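Local structure of ribosomal protein s2-related protein (Deinococcus radiodurans, 2JH3) at residues 2-14 against 40-52. The protein binds a 4Fe-4S cluster in a multi-domain chain resembling chelatases, and may act as a sirohydrochlorin ferrochelatase. Numbering follows the deposited sequence.
Sequences ALRSLVLIGHGSH and PYDEVLEGYWQQE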
loop_
_atom_site.group_PDB
_atom_site.type_symbol
_atom_site.label_atom_id
_atom_site.label_comp_id
_atom_site.label_asym_id
_atom_site.label_seq_id
_atom_site.Cartn_x
_atom_site.Cartn_y
_atom_site.Cartn_z
ATOM N N ALA A 2 35.002 29.822 -1.547
ATOM C CA ALA A 2 35.499 28.629 -0.860
ATOM C C ALA A 2 34.248 27.907 -0.333
ATOM O O ALA A 2 33.710 28.284 0.709
ATOM C CB ALA A 2 36.400 29.087 0.320
ATOM N N LEU A 3 33.761 26.911 -1.062
ATOM C CA LEU A 3 32.392 26.403 -0.813
ATOM C C LEU A 3 32.461 25.034 -0.131
ATOM O O LEU A 3 33.270 24.203 -0.498
ATOM C CB LEU A 3 31.607 26.344 -2.118
ATOM C CG LEU A 3 31.239 27.683 -2.788
ATOM C CD1 LEU A 3 31.053 27.494 -4.267
ATOM C CD2 LEU A 3 29.996 28.302 -2.212
ATOM N N ARG A 4 31.672 24.836 0.918
ATOM C CA ARG A 4 31.667 23.529 1.553
ATOM C C ARG A 4 30.337 23.030 2.108
ATOM O O ARG A 4 29.495 23.804 2.525
ATOM C CB ARG A 4 32.782 23.401 2.581
ATOM C CG ARG A 4 32.891 24.451 3.654
ATOM C CD ARG A 4 33.936 24.004 4.733
ATOM N NE ARG A 4 35.353 24.153 4.389
ATOM C CZ ARG A 4 36.365 23.346 4.808
ATOM N NH1 ARG A 4 36.150 22.247 5.565
ATOM N NH2 ARG A 4 37.631 23.609 4.424
ATOM N N SER A 5 30.181 21.706 2.078
ATOM C CA SER A 5 28.938 21.049 2.526
ATOM C C SER A 5 29.181 20.268 3.827
ATOM O O SER A 5 30.213 19.611 4.029
ATOM C CB SER A 5 28.388 20.032 1.456
ATOM O OG SER A 5 28.323 20.563 0.124
ATOM N N LEU A 6 28.184 20.284 4.690
ATOM C CA LEU A 6 28.249 19.468 5.922
ATOM C C LEU A 6 27.144 18.437 5.769
ATOM O O LEU A 6 26.054 18.783 5.388
ATOM C CB LEU A 6 27.972 20.371 7.106
ATOM C CG LEU A 6 27.884 19.690 8.472
ATOM C CD1 LEU A 6 29.210 18.947 8.819
ATOM C CD2 LEU A 6 27.599 20.769 9.451
ATOM N N VAL A 7 27.464 17.184 6.000
ATOM C CA VAL A 7 26.505 16.103 5.981
ATOM C C VAL A 7 26.435 15.481 7.360
ATOM O O VAL A 7 27.442 15.048 7.893
ATOM C CB VAL A 7 26.931 15.036 5.026
ATOM C CG1 VAL A 7 26.050 13.801 5.147
ATOM C CG2 VAL A 7 26.941 15.593 3.592
ATOM N N LEU A 8 25.250 15.542 7.973
ATOM C CA LEU A 8 24.957 14.820 9.231
ATOM C C LEU A 8 24.296 13.452 9.005
ATOM O O LEU A 8 23.281 13.336 8.257
ATOM C CB LEU A 8 24.076 15.705 10.118
ATOM C CG LEU A 8 24.579 17.103 10.433
ATOM C CD1 LEU A 8 23.684 17.722 11.454
ATOM C CD2 LEU A 8 26.008 17.120 10.884
ATOM N N ILE A 9 24.829 12.415 9.657
ATOM C CA ILE A 9 24.364 11.024 9.491
ATOM C C ILE A 9 23.727 10.497 10.753
ATOM O O ILE A 9 24.368 10.444 11.827
ATOM C CB ILE A 9 25.496 10.017 9.190
ATOM C CG1 ILE A 9 26.287 10.446 7.975
ATOM C CG2 ILE A 9 24.927 8.618 9.007
ATOM C CD1 ILE A 9 25.428 10.616 6.782
ATOM N N GLY A 10 22.484 10.039 10.631
ATOM C CA GLY A 10 21.759 9.436 11.750
ATOM C C GLY A 10 21.477 7.978 11.479
ATOM O O GLY A 10 21.693 7.459 10.370
ATOM N N HIS A 11 20.941 7.331 12.472
ATOM C CA HIS A 11 20.544 5.921 12.344
ATOM C C HIS A 11 19.280 5.736 11.398
ATOM O O HIS A 11 19.303 4.986 10.397
ATOM C CB HIS A 11 20.264 5.384 13.755
ATOM C CG HIS A 11 19.999 3.923 13.781
ATOM N ND1 HIS A 11 20.989 3.001 14.045
ATOM C CD2 HIS A 11 18.886 3.211 13.502
ATOM C CE1 HIS A 11 20.489 1.780 13.920
ATOM N NE2 HIS A 11 19.211 1.881 13.627
ATOM N N GLY A 12 18.229 6.448 11.727
ATOM C CA GLY A 12 16.919 6.316 11.068
ATOM C C GLY A 12 16.159 5.049 11.466
ATOM O O GLY A 12 16.643 4.243 12.283
ATOM N N SER A 13 15.005 4.816 10.810
ATOM C CA SER A 13 14.165 3.632 11.125
ATOM C C SER A 13 13.189 3.371 10.014
ATOM O O SER A 13 12.807 4.310 9.279
ATOM C CB SER A 13 13.359 3.937 12.382
ATOM O OG SER A 13 12.543 2.861 12.825
ATOM N N HIS A 14 12.817 2.089 9.868
ATOM C CA HIS A 14 11.712 1.729 9.028
ATOM C C HIS A 14 10.401 2.079 9.677
ATOM O O HIS A 14 9.430 2.291 8.976
ATOM C CB HIS A 14 11.690 0.289 8.640
ATOM C CG HIS A 14 12.834 -0.159 7.814
ATOM N ND1 HIS A 14 13.742 0.708 7.251
ATOM C CD2 HIS A 14 13.151 -1.388 7.359
ATOM C CE1 HIS A 14 14.636 0.006 6.564
ATOM N NE2 HIS A 14 14.302 -1.275 6.628
ATOM N N PRO A 40 30.357 28.089 9.048
ATOM C CA PRO A 40 31.436 27.771 8.111
ATOM C C PRO A 40 31.105 26.738 7.003
ATOM O O PRO A 40 32.041 26.121 6.434
ATOM C CB PRO A 40 32.529 27.196 9.014
ATOM C CG PRO A 40 31.874 26.804 10.240
ATOM C CD PRO A 40 30.535 27.406 10.336
ATOM N N TYR A 41 29.818 26.585 6.669
ATOM C CA TYR A 41 29.354 25.605 5.662
ATOM C C TYR A 41 28.295 26.274 4.862
ATOM O O TYR A 41 27.517 27.051 5.413
ATOM C CB TYR A 41 28.810 24.350 6.375
ATOM C CG TYR A 41 29.931 23.616 7.028
ATOM C CD1 TYR A 41 30.228 23.781 8.387
ATOM C CD2 TYR A 41 30.762 22.829 6.262
ATOM C CE1 TYR A 41 31.336 23.145 8.937
ATOM C CE2 TYR A 41 31.817 22.168 6.813
ATOM C CZ TYR A 41 32.132 22.371 8.111
ATOM O OH TYR A 41 33.237 21.663 8.550
ATOM N N ASP A 42 28.248 25.982 3.570
ATOM C CA ASP A 42 27.243 26.597 2.686
ATOM C C ASP A 42 25.927 25.823 2.526
ATOM O O ASP A 42 24.987 26.358 1.923
ATOM C CB ASP A 42 27.869 26.819 1.313
ATOM C CG ASP A 42 29.132 27.671 1.447
ATOM O OD1 ASP A 42 28.929 28.885 1.568
ATOM O OD2 ASP A 42 30.243 27.084 1.580
ATOM N N GLU A 43 25.878 24.603 3.070
ATOM C CA GLU A 43 24.699 23.790 3.143
ATOM C C GLU A 43 24.887 22.723 4.234
ATOM O O GLU A 43 26.038 22.401 4.610
ATOM C CB GLU A 43 24.390 23.120 1.789
ATOM C CG GLU A 43 25.223 21.889 1.481
ATOM C CD GLU A 43 24.845 21.252 0.195
ATOM O OE1 GLU A 43 23.719 21.511 -0.286
ATOM O OE2 GLU A 43 25.669 20.508 -0.350
ATOM N N VAL A 44 23.754 22.219 4.733
ATOM C CA VAL A 44 23.707 21.138 5.733
ATOM C C VAL A 44 22.697 20.109 5.238
ATOM O O VAL A 44 21.518 20.421 4.949
ATOM C CB VAL A 44 23.345 21.654 7.135
ATOM C CG1 VAL A 44 23.389 20.557 8.149
ATOM C CG2 VAL A 44 24.269 22.806 7.550
ATOM N N LEU A 45 23.189 18.910 5.031
ATOM C CA LEU A 45 22.383 17.828 4.524
ATOM C C LEU A 45 22.295 16.695 5.562
ATOM O O LEU A 45 23.086 16.649 6.555
ATOM C CB LEU A 45 22.980 17.339 3.202
ATOM C CG LEU A 45 22.967 18.402 2.062
ATOM C CD1 LEU A 45 23.494 17.775 0.804
ATOM C CD2 LEU A 45 21.614 19.029 1.724
ATOM N N GLU A 46 21.363 15.774 5.304
ATOM C CA GLU A 46 21.116 14.635 6.183
ATOM C C GLU A 46 21.274 13.341 5.446
ATOM O O GLU A 46 20.953 13.227 4.248
ATOM C CB GLU A 46 19.703 14.681 6.721
ATOM C CG GLU A 46 19.460 15.865 7.559
ATOM C CD GLU A 46 17.967 16.222 7.649
ATOM O OE1 GLU A 46 17.156 15.284 7.714
ATOM O OE2 GLU A 46 17.624 17.406 7.732
ATOM N N GLY A 47 21.767 12.333 6.144
ATOM C CA GLY A 47 21.679 10.979 5.650
ATOM C C GLY A 47 21.420 9.977 6.772
ATOM O O GLY A 47 21.712 10.250 7.954
ATOM N N TYR A 48 20.878 8.817 6.407
ATOM C CA TYR A 48 20.497 7.826 7.428
ATOM C C TYR A 48 20.890 6.434 7.003
ATOM O O TYR A 48 20.943 6.123 5.830
ATOM C CB TYR A 48 18.989 7.880 7.746
ATOM C CG TYR A 48 18.560 9.191 8.266
ATOM C CD1 TYR A 48 18.112 10.145 7.411
ATOM C CD2 TYR A 48 18.647 9.504 9.636
ATOM C CE1 TYR A 48 17.768 11.426 7.862
ATOM C CE2 TYR A 48 18.343 10.776 10.096
ATOM C CZ TYR A 48 17.876 11.732 9.196
ATOM O OH TYR A 48 17.514 12.994 9.657
ATOM N N TRP A 49 21.126 5.579 7.973
ATOM C CA TRP A 49 21.376 4.200 7.698
ATOM C C TRP A 49 20.070 3.497 7.237
ATOM O O TRP A 49 20.081 2.795 6.236
ATOM C CB TRP A 49 21.970 3.523 8.963
ATOM C CG TRP A 49 22.373 2.097 8.799
ATOM C CD1 TRP A 49 22.441 1.373 7.662
ATOM C CD2 TRP A 49 22.638 1.187 9.865
ATOM N NE1 TRP A 49 22.772 0.059 7.940
ATOM C CE2 TRP A 49 22.915 -0.065 9.292
ATOM C CE3 TRP A 49 22.693 1.331 11.236
ATOM C CZ2 TRP A 49 23.256 -1.185 10.062
ATOM C CZ3 TRP A 49 23.039 0.234 11.991
ATOM C CH2 TRP A 49 23.307 -1.004 11.404
ATOM N N GLN A 50 18.974 3.702 7.966
ATOM C CA GLN A 50 17.765 2.905 7.825
ATOM C C GLN A 50 16.589 3.644 7.161
ATOM O O GLN A 50 15.442 3.150 7.187
ATOM C CB GLN A 50 17.349 2.389 9.202
ATOM C CG GLN A 50 18.331 1.452 9.735
ATOM C CD GLN A 50 18.390 0.209 8.920
ATOM O OE1 GLN A 50 17.353 -0.404 8.649
ATOM N NE2 GLN A 50 19.583 -0.174 8.479
ATOM N N GLN A 51 16.833 4.816 6.575
ATOM C CA GLN A 51 15.801 5.533 5.827
ATOM C C GLN A 51 16.385 6.503 4.852
ATOM O O GLN A 51 17.599 6.714 4.854
ATOM C CB GLN A 51 14.800 6.250 6.763
ATOM C CG GLN A 51 15.403 7.412 7.573
ATOM C CD GLN A 51 14.429 7.935 8.592
ATOM O OE1 GLN A 51 14.067 7.280 9.548
ATOM N NE2 GLN A 51 14.001 9.154 8.389
ATOM N N GLU A 52 15.548 7.035 3.955
ATOM C CA GLU A 52 15.994 8.047 2.993
ATOM C C GLU A 52 16.037 9.432 3.667
ATOM O O GLU A 52 15.157 9.730 4.489
ATOM C CB GLU A 52 15.070 8.091 1.791
ATOM C CG GLU A 52 15.102 6.844 0.951
ATOM C CD GLU A 52 14.412 7.068 -0.404
ATOM O OE1 GLU A 52 13.297 7.715 -0.465
ATOM O OE2 GLU A 52 15.046 6.648 -1.399
HETATM O O HOH W 1 14.892 -0.076 10.960
#
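L6 CB sits over one face of the Y41 ring, 4.1 Å from its centroid and 24° off the normal, a CH-pi contact; with CG anti to the backbone N (chi1 175°), CD2 also reaches Y41 CD1. L6 and R4 of 2-14 and Q50 of 40-52 bury the largest areas here. R4 CD comes obliquely to the same ring, 3.5 Å from Y41 CE2, while the guanidinium plane is turned steeply (71°) to it. The R4 backbone is gripped twice by D42: R4 N donates to the anti lone pair of D42 OD2 (2.7 Å), and R4 O accepts from D42 N. Further along the strands, L6 and L8 each donate to and accept from 43-48, as in L8 N to L45 O (2.8 Å), the parallel pattern expected of a beta-alpha-beta unit whose crossover is helix 18-35. The pair belongs to the chelatase-like CbiX domain, with 43-48 the outermost strand of its sheet within this chain. S5 OG donates to E43 OE2 (2.7 Å), slightly out of the carboxylate plane; OE2 also accepts from A63 N, and OE1 pairs with R365. A leucine in place of E43 would probably leave S5 OG without this acceptor and R365 without this countercharge. Beyond the strands, Q50 N binds H11 O (2.8 Å), and Q50 CB and CG pack against that carbonyl. H14 ND1 makes a weak bond to Q50 O at 3.0 Å, near the imidazole plane, and the H14 side chain lies about 9 Å from the iron-sulfur cluster.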